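Local coordinates for serine proteinase inhibitor A (Sagittaria sagittifolia, PDB 3E8L), which inhibits endopeptidases and, probably through two reactive sites, holds two serine proteinases such as trypsin and chymotrypsin at once, at residues T31-A36 and Q180-D185; V141-A146 and H176-F181; L43-K48 and R63-G68. The protein carries 2 engineered substitutions. One frame throughout, in Å; residues are numbered along the deposited sequence.

How the interactions relate
All three contacts lie in one beta-trefoil domain. Interaction 1 joins strand 30-34 to strand 179-183, so the chain's first and last strands are neighbours; its centre is about 10 Å from that of interaction 2 and about 11 Å from that of interaction 3. Interaction 2 uses the same last strand and shares Gln180 and Phe181, adding the start of strand 142-147. Interaction 3 joins strand 43-49 to the approach to strand 67-70, nested along the chain within the loop that interaction 1 closes. Ile32 and Leu43 are linked through their backbones, as are Ala35 and Thr178. The first and last strands, and strands that lie between them in the chain, are thus joined within one trefoil.

Interaction 1: T31-A36 and Q180-D185; sequences TIQSAA and QFQKFD. Engineered in segment 180-185: Gln180 (natural residue Arg).
Gln33 faces Gln180 and Thr31 faces Gln182 as antiparallel hydrogen-bonded pairs, where the first and last strands meet and close the beta-trefoil. Each pair makes two N-H...O=C bonds, such as Gln180 N to Gln33 O at 2.8 Å and Gln182 N to Thr31 O at 3.0 Å. Between them, Ile32 and Phe181 form a non-hydrogen-bonded pair on the other face. Their side chains run alongside each other in the same direction, with Ile32 CG1 4.0 Å from Phe181 CE2, and Phe69 meets the Phe181 ring, the planes nearly perpendicular.

On the face of the glutamines, the Gln33 side chain begins with CB 4.1 Å from Gln180 O. It then bends at CG (chi2 76°), which carries its amide back along its own strand towards Thr31 and across to Gln182, whose amide plane is turned 74° from it. The tip atom Gln33 OE1 lies 3.3 Å from Gln182 CB. Gln180 is an engineered residue, and its CG touches Ala35 CB. Thr31 OG1 restrains the rotation of the Gln33 amide by donating a 2.6 Å hydrogen bond, in the carbonyl plane, to a lone pair of Gln33 OE1.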
# COMPACT_ATOMS: atom_id res chain seq x y z
N THR A 31 -14.05 10.92 7.20
CA THR A 31 -14.51 9.68 7.81
C THR A 31 -15.29 8.91 6.75
O THR A 31 -15.76 9.49 5.77
CB THR A 31 -15.36 9.94 9.08
OG1 THR A 31 -16.46 10.81 8.78
CG2 THR A 31 -14.51 10.58 10.19
N ILE A 32 -15.39 7.60 6.93
CA ILE A 32 -16.14 6.78 5.99
C ILE A 32 -17.39 6.27 6.71
O ILE A 32 -17.31 5.47 7.63
CB ILE A 32 -15.26 5.64 5.38
CG1 ILE A 32 -14.02 6.22 4.66
CG2 ILE A 32 -16.06 4.77 4.45
CD1 ILE A 32 -13.03 5.17 4.12
N GLN A 33 -18.55 6.79 6.34
CA GLN A 33 -19.80 6.47 7.03
C GLN A 33 -20.60 5.47 6.23
O GLN A 33 -20.66 5.57 5.01
CB GLN A 33 -20.64 7.73 7.24
CG GLN A 33 -20.62 8.30 8.68
CD GLN A 33 -19.31 9.04 9.03
OE1 GLN A 33 -18.68 9.64 8.16
NE2 GLN A 33 -18.92 9.01 10.30
N SER A 34 -21.20 4.49 6.90
CA SER A 34 -22.18 3.61 6.25
C SER A 34 -23.40 4.41 5.83
O SER A 34 -23.94 5.19 6.61
CB SER A 34 -22.60 2.47 7.17
OG SER A 34 -23.76 1.84 6.66
N ALA A 35 -23.82 4.22 4.59
CA ALA A 35 -24.92 4.99 4.03
C ALA A 35 -26.25 4.25 4.14
O ALA A 35 -27.19 4.55 3.41
CB ALA A 35 -24.63 5.35 2.59
N ALA A 36 -26.31 3.28 5.04
CA ALA A 36 -27.53 2.50 5.25
C ALA A 36 -28.55 3.33 6.01
O ALA A 36 -28.23 3.99 6.99
CB ALA A 36 -27.21 1.22 6.01
N GLN A 180 -20.54 6.62 2.46
CA GLN A 180 -20.33 8.00 2.06
C GLN A 180 -19.01 8.47 2.67
O GLN A 180 -18.59 7.99 3.71
CB GLN A 180 -21.46 8.91 2.54
CG GLN A 180 -22.73 8.84 1.71
CD GLN A 180 -23.68 9.99 1.99
OE1 GLN A 180 -23.89 10.85 1.14
NE2 GLN A 180 -24.25 10.00 3.18
N PHE A 181 -18.38 9.42 2.00
CA PHE A 181 -17.21 10.10 2.53
C PHE A 181 -17.68 11.43 3.10
O PHE A 181 -18.46 12.13 2.48
CB PHE A 181 -16.15 10.29 1.46
CG PHE A 181 -15.67 9.01 0.87
CD1 PHE A 181 -16.33 8.43 -0.20
CD2 PHE A 181 -14.54 8.39 1.37
CE1 PHE A 181 -15.88 7.25 -0.76
CE2 PHE A 181 -14.06 7.21 0.82
CZ PHE A 181 -14.75 6.63 -0.25
N GLN A 182 -17.22 11.73 4.31
CA GLN A 182 -17.68 12.88 5.09
C GLN A 182 -16.44 13.66 5.50
O GLN A 182 -15.50 13.05 6.00
CB GLN A 182 -18.36 12.37 6.35
CG GLN A 182 -19.18 13.40 7.13
CD GLN A 182 -20.66 13.30 6.79
OE1 GLN A 182 -21.19 12.18 6.63
NE2 GLN A 182 -21.33 14.45 6.65
N LYS A 183 -16.41 14.97 5.29
CA LYS A 183 -15.18 15.68 5.64
C LYS A 183 -14.93 15.71 7.15
O LYS A 183 -15.88 15.59 7.94
CB LYS A 183 -15.02 17.06 4.98
CG LYS A 183 -16.22 17.70 4.33
CD LYS A 183 -15.74 18.95 3.57
CE LYS A 183 -16.84 19.71 2.85
NZ LYS A 183 -17.49 18.95 1.75
N PHE A 184 -13.68 15.85 7.55
CA PHE A 184 -13.31 15.81 8.95
C PHE A 184 -12.70 17.12 9.42
O PHE A 184 -11.98 17.77 8.67
CB PHE A 184 -12.35 14.66 9.21
CG PHE A 184 -11.91 14.54 10.64
CD1 PHE A 184 -12.63 13.79 11.54
CD2 PHE A 184 -10.78 15.20 11.08
CE1 PHE A 184 -12.22 13.68 12.84
CE2 PHE A 184 -10.37 15.10 12.38
CZ PHE A 184 -11.10 14.34 13.26
N ASP A 185 -13.23 17.61 10.51
CA ASP A 185 -12.60 18.64 11.33
C ASP A 185 -13.63 19.69 11.69
O ASP A 185 -14.82 19.40 11.72
CB ASP A 185 -11.40 19.27 10.63
CG ASP A 185 -11.75 20.58 9.96
OD1 ASP A 185 -11.72 21.65 10.63
OD2 ASP A 185 -12.05 20.56 8.75

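Interaction 2: V141-A146 and H176-F181; sequences VYKLAA and HFTVQF. Engineered in segment 176-181: Gln180 (natural residue Arg).
Tyr142 and Val179 exchange two backbone hydrogen bonds, Tyr142 N to Val179 O and Val179 N to Tyr142 O, both 2.8 Å. They form a single antiparallel bridge: the two strand segments run at 95° to each other, and one residue pair is bridged. CA-H...O contacts reinforce it, Val141 CA approaching Val179 O and Thr178 CA lying 3.2 Å from Tyr142 O.

Water carries the link further. One molecule accepts from Leu144 N and donates to Phe177 O, 2.8 Å from each, extending the pairing by a bridged step. Another accepts from Lys143 NZ and joins it to His176 NE2, near the plane of the imidazole, so the ammonium group and the ring are linked through solvent.

Side-chain packing accompanies the bridge. Tyr142 CD2 meets the edge of the Phe181 ring, 3.9 Å from Phe181 CE1, while the phenol OH reaches beyond the contact to Val12 N. Leu144 CD2 lies 4.1 Å from Val179 CG2, the methyl that sits between its own backbone N and carbonyl carbon; Val179 also touches Ile32 of the first strand. The two methyls of Val141 divide their work: CG1 makes a methyl-hydroxyl contact, 3.6 Å from Thr178 OG1, and CG2 touches the CG of Gln180, an engineered residue.

The arrangement, a short bridge between steeply crossed strands, joins the last strand to strand 142-147, of another sheet, within the beta-trefoil of this Kunitz-type inhibitor.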
# COMPACT_ATOMS: atom_id res chain seq x y z
N VAL A 141 -22.79 7.87 -2.87
CA VAL A 141 -22.91 6.62 -2.11
C VAL A 141 -22.16 5.55 -2.90
O VAL A 141 -22.42 5.36 -4.10
CB VAL A 141 -24.40 6.20 -1.90
CG1 VAL A 141 -24.48 4.94 -1.07
CG2 VAL A 141 -25.20 7.28 -1.22
N TYR A 142 -21.24 4.86 -2.25
CA TYR A 142 -20.31 4.00 -2.97
C TYR A 142 -20.13 2.62 -2.38
O TYR A 142 -20.38 2.40 -1.21
CB TYR A 142 -18.94 4.68 -3.11
CG TYR A 142 -19.03 6.07 -3.69
CD1 TYR A 142 -19.07 6.27 -5.08
CD2 TYR A 142 -19.11 7.19 -2.86
CE1 TYR A 142 -19.16 7.54 -5.62
CE2 TYR A 142 -19.21 8.47 -3.39
CZ TYR A 142 -19.24 8.64 -4.78
OH TYR A 142 -19.33 9.92 -5.30
N LYS A 143 -19.69 1.70 -3.23
CA LYS A 143 -19.23 0.40 -2.80
C LYS A 143 -17.71 0.43 -2.84
O LYS A 143 -17.13 0.98 -3.78
CB LYS A 143 -19.77 -0.69 -3.75
CG LYS A 143 -21.12 -1.27 -3.29
CD LYS A 143 -21.79 -2.15 -4.34
CE LYS A 143 -22.89 -1.42 -5.07
NZ LYS A 143 -24.10 -2.29 -5.34
N LEU A 144 -17.05 -0.12 -1.81
CA LEU A 144 -15.61 -0.25 -1.85
C LEU A 144 -15.19 -1.57 -2.50
O LEU A 144 -15.89 -2.58 -2.39
CB LEU A 144 -14.99 -0.12 -0.46
CG LEU A 144 -15.36 1.14 0.34
CD1 LEU A 144 -14.83 1.05 1.79
CD2 LEU A 144 -14.91 2.43 -0.38
N ALA A 145 -14.03 -1.56 -3.16
CA ALA A 145 -13.42 -2.77 -3.70
C ALA A 145 -11.94 -2.80 -3.32
O ALA A 145 -11.31 -1.76 -3.14
CB ALA A 145 -13.60 -2.85 -5.19
N ALA A 146 -11.40 -3.99 -3.17
CA ALA A 146 -10.06 -4.17 -2.62
C ALA A 146 -9.18 -4.79 -3.69
O ALA A 146 -9.51 -5.84 -4.22
CB ALA A 146 -10.11 -5.06 -1.38
N HIS A 176 -23.87 -6.78 1.56
CA HIS A 176 -23.90 -5.51 0.84
C HIS A 176 -23.62 -4.37 1.83
O HIS A 176 -24.24 -4.29 2.89
CB HIS A 176 -25.27 -5.40 0.17
CG HIS A 176 -25.55 -4.09 -0.50
ND1 HIS A 176 -26.31 -3.10 0.08
CD2 HIS A 176 -25.20 -3.62 -1.73
CE1 HIS A 176 -26.40 -2.07 -0.74
NE2 HIS A 176 -25.74 -2.36 -1.85
N PHE A 177 -22.65 -3.52 1.49
CA PHE A 177 -22.20 -2.43 2.36
C PHE A 177 -21.87 -1.24 1.48
O PHE A 177 -21.06 -1.35 0.56
CB PHE A 177 -20.97 -2.89 3.15
CG PHE A 177 -20.49 -1.90 4.18
CD1 PHE A 177 -21.14 -1.78 5.43
CD2 PHE A 177 -19.34 -1.13 3.95
CE1 PHE A 177 -20.69 -0.88 6.41
CE2 PHE A 177 -18.87 -0.23 4.92
CZ PHE A 177 -19.55 -0.10 6.16
N THR A 178 -22.48 -0.10 1.73
CA THR A 178 -22.28 1.09 0.95
C THR A 178 -21.88 2.25 1.85
O THR A 178 -22.19 2.25 2.99
CB THR A 178 -23.48 1.42 0.04
OG1 THR A 178 -24.56 1.88 0.79
CG2 THR A 178 -23.95 0.28 -0.64
N VAL A 179 -21.10 3.19 1.35
CA VAL A 179 -20.57 4.25 2.19
C VAL A 179 -20.72 5.64 1.60
O VAL A 179 -20.97 5.81 0.42
CB VAL A 179 -19.08 4.03 2.51
CG1 VAL A 179 -18.88 2.70 3.18
CG2 VAL A 179 -18.25 4.13 1.25
N GLN A 180 -20.54 6.62 2.46
CA GLN A 180 -20.33 8.00 2.06
C GLN A 180 -19.01 8.47 2.67
O GLN A 180 -18.59 7.99 3.71
CB GLN A 180 -21.46 8.91 2.54
CG GLN A 180 -22.73 8.84 1.71
CD GLN A 180 -23.68 9.99 1.99
OE1 GLN A 180 -23.89 10.85 1.14
NE2 GLN A 180 -24.25 10.00 3.18
N PHE A 181 -18.38 9.42 2.00
CA PHE A 181 -17.21 10.10 2.53
C PHE A 181 -17.68 11.43 3.10
O PHE A 181 -18.46 12.13 2.48
CB PHE A 181 -16.15 10.29 1.46
CG PHE A 181 -15.67 9.01 0.87
CD1 PHE A 181 -16.33 8.43 -0.20
CD2 PHE A 181 -14.54 8.39 1.37
CE1 PHE A 181 -15.88 7.25 -0.76
CE2 PHE A 181 -14.06 7.21 0.82
CZ PHE A 181 -14.75 6.63 -0.25
O HOH W 1 -26.32 -0.27 -4.11
O HOH W 2 -18.32 -1.72 0.05

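Interaction 3: L43-K48 and R63-G68; sequences LSTLRK and RGLPVG. Engineered in segment 43-48: Arg47 (natural residue His).
Leu65 lays its side chain over the start of strand 43-49, crossing that of Thr45 at about a right angle. The CD1 methyl does most of the touching: Leu65 CD1 is 3.7 Å from Thr45 CG2 and 3.8 Å from Thr45 OG1, so it meets both branches of the threonine. Ser44 OG lies 3.8 Å from both Leu65 CG and Leu65 CD1. The leucine reaches this place because its CG stands beside its own backbone N and opposite the carbonyl carbon (chi1 -69°), which brings CD1 to Thr45. Phe89 of strand 84-89 packs against both Leu65 and Thr45. The contact thus joins the loop leading to strand 67-70 to strand 43-49, two parts of the beta-trefoil that belong to different sheets.

The polar part of the contact centres on one carbonyl. Leu43 O accepts from Leu65 N at 2.9 Å, with an N-H...O angle of 159°, in the only direct hydrogen bond between 43-48 and 63-68. A water donates to Leu43 O at 2.7 Å and lies close to Leu65 O, a link whose short distance leaves it doubtful. Gly64, lacking a side chain, brings its CA to 3.3 Å from Leu43 O, close beside the amide that binds there. The side chain of Leu43 itself leads away from this segment, to Phe177 and Leu170, while its backbone also bonds to Ile32.

Two donors, one amide and one water, therefore grip Leu43 O, whereas the side chains add mainly van der Waals contact. The loop before strand 67-70 is held to strand 43-49 by one direct backbone hydrogen bond, supplemented by packing of Leu65, and the water may also bridge Leu43 O to Leu65 O, two acceptors that cannot bond directly.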
# COMPACT_ATOMS: atom_id res chain seq x y z
N LEU A 43 -16.47 4.29 10.09
CA LEU A 43 -15.46 3.26 10.12
C LEU A 43 -14.36 3.60 11.12
O LEU A 43 -14.00 4.76 11.32
CB LEU A 43 -14.90 3.07 8.72
CG LEU A 43 -15.46 1.89 7.95
CD1 LEU A 43 -16.93 1.66 8.23
CD2 LEU A 43 -15.21 2.11 6.50
N SER A 44 -13.84 2.56 11.76
CA SER A 44 -12.92 2.71 12.88
C SER A 44 -12.09 1.42 13.06
O SER A 44 -12.17 0.51 12.24
CB SER A 44 -13.70 3.07 14.14
OG SER A 44 -12.83 3.43 15.19
N THR A 45 -11.32 1.34 14.14
CA THR A 45 -10.44 0.20 14.39
C THR A 45 -10.81 -0.61 15.63
O THR A 45 -11.21 -0.04 16.66
CB THR A 45 -8.99 0.64 14.60
OG1 THR A 45 -8.95 1.62 15.66
CG2 THR A 45 -8.39 1.21 13.34
N LEU A 46 -10.66 -1.93 15.52
CA LEU A 46 -10.65 -2.86 16.66
C LEU A 46 -9.29 -3.53 16.72
O LEU A 46 -8.90 -4.23 15.77
CB LEU A 46 -11.67 -3.97 16.49
CG LEU A 46 -13.15 -3.79 16.78
CD1 LEU A 46 -13.86 -5.11 16.47
CD2 LEU A 46 -13.35 -3.40 18.25
N ARG A 47 -8.57 -3.37 17.82
CA ARG A 47 -7.28 -4.03 17.94
C ARG A 47 -7.35 -5.53 17.58
O ARG A 47 -8.23 -6.26 18.04
CB ARG A 47 -6.66 -3.83 19.33
CG ARG A 47 -6.19 -2.40 19.58
CD ARG A 47 -5.13 -2.30 20.67
NE ARG A 47 -4.92 -0.91 21.09
CZ ARG A 47 -5.46 -0.35 22.18
NH1 ARG A 47 -5.22 0.92 22.47
NH2 ARG A 47 -6.24 -1.07 22.99
N LYS A 48 -6.43 -5.94 16.73
CA LYS A 48 -6.18 -7.34 16.44
C LYS A 48 -4.88 -7.77 17.12
O LYS A 48 -4.88 -8.58 18.03
CB LYS A 48 -6.11 -7.53 14.93
CG LYS A 48 -5.88 -8.93 14.46
CD LYS A 48 -6.05 -9.01 12.95
CE LYS A 48 -5.22 -10.16 12.36
NZ LYS A 48 -5.81 -11.48 12.65
N ARG A 63 -17.73 8.56 16.68
CA ARG A 63 -17.10 9.22 15.57
C ARG A 63 -16.28 8.16 14.88
O ARG A 63 -15.72 7.27 15.54
CB ARG A 63 -16.19 10.34 16.06
N GLY A 64 -16.22 8.22 13.56
CA GLY A 64 -15.35 7.32 12.85
C GLY A 64 -13.96 7.92 12.93
O GLY A 64 -13.78 9.03 13.39
N LEU A 65 -12.98 7.18 12.47
CA LEU A 65 -11.64 7.70 12.36
C LEU A 65 -11.45 8.38 11.04
O LEU A 65 -12.06 8.04 10.07
CB LEU A 65 -10.60 6.64 12.55
CG LEU A 65 -10.35 5.96 13.87
CD1 LEU A 65 -9.59 4.73 13.60
CD2 LEU A 65 -9.57 6.80 14.78
N PRO A 66 -10.62 9.39 11.04
CA PRO A 66 -10.27 10.12 9.83
C PRO A 66 -9.41 9.27 8.91
O PRO A 66 -8.52 8.58 9.39
CB PRO A 66 -9.45 11.30 10.35
CG PRO A 66 -9.65 11.35 11.81
CD PRO A 66 -10.00 9.98 12.24
N VAL A 67 -9.66 9.33 7.61
CA VAL A 67 -8.89 8.58 6.63
C VAL A 67 -8.29 9.51 5.58
O VAL A 67 -8.97 10.38 5.06
CB VAL A 67 -9.77 7.53 5.89
CG1 VAL A 67 -8.90 6.56 5.08
CG2 VAL A 67 -10.68 6.76 6.86
N GLY A 68 -7.02 9.30 5.26
CA GLY A 68 -6.36 10.00 4.16
C GLY A 68 -6.27 9.07 2.97
O GLY A 68 -6.08 7.85 3.13
O HOH W 3 -14.03 6.62 9.30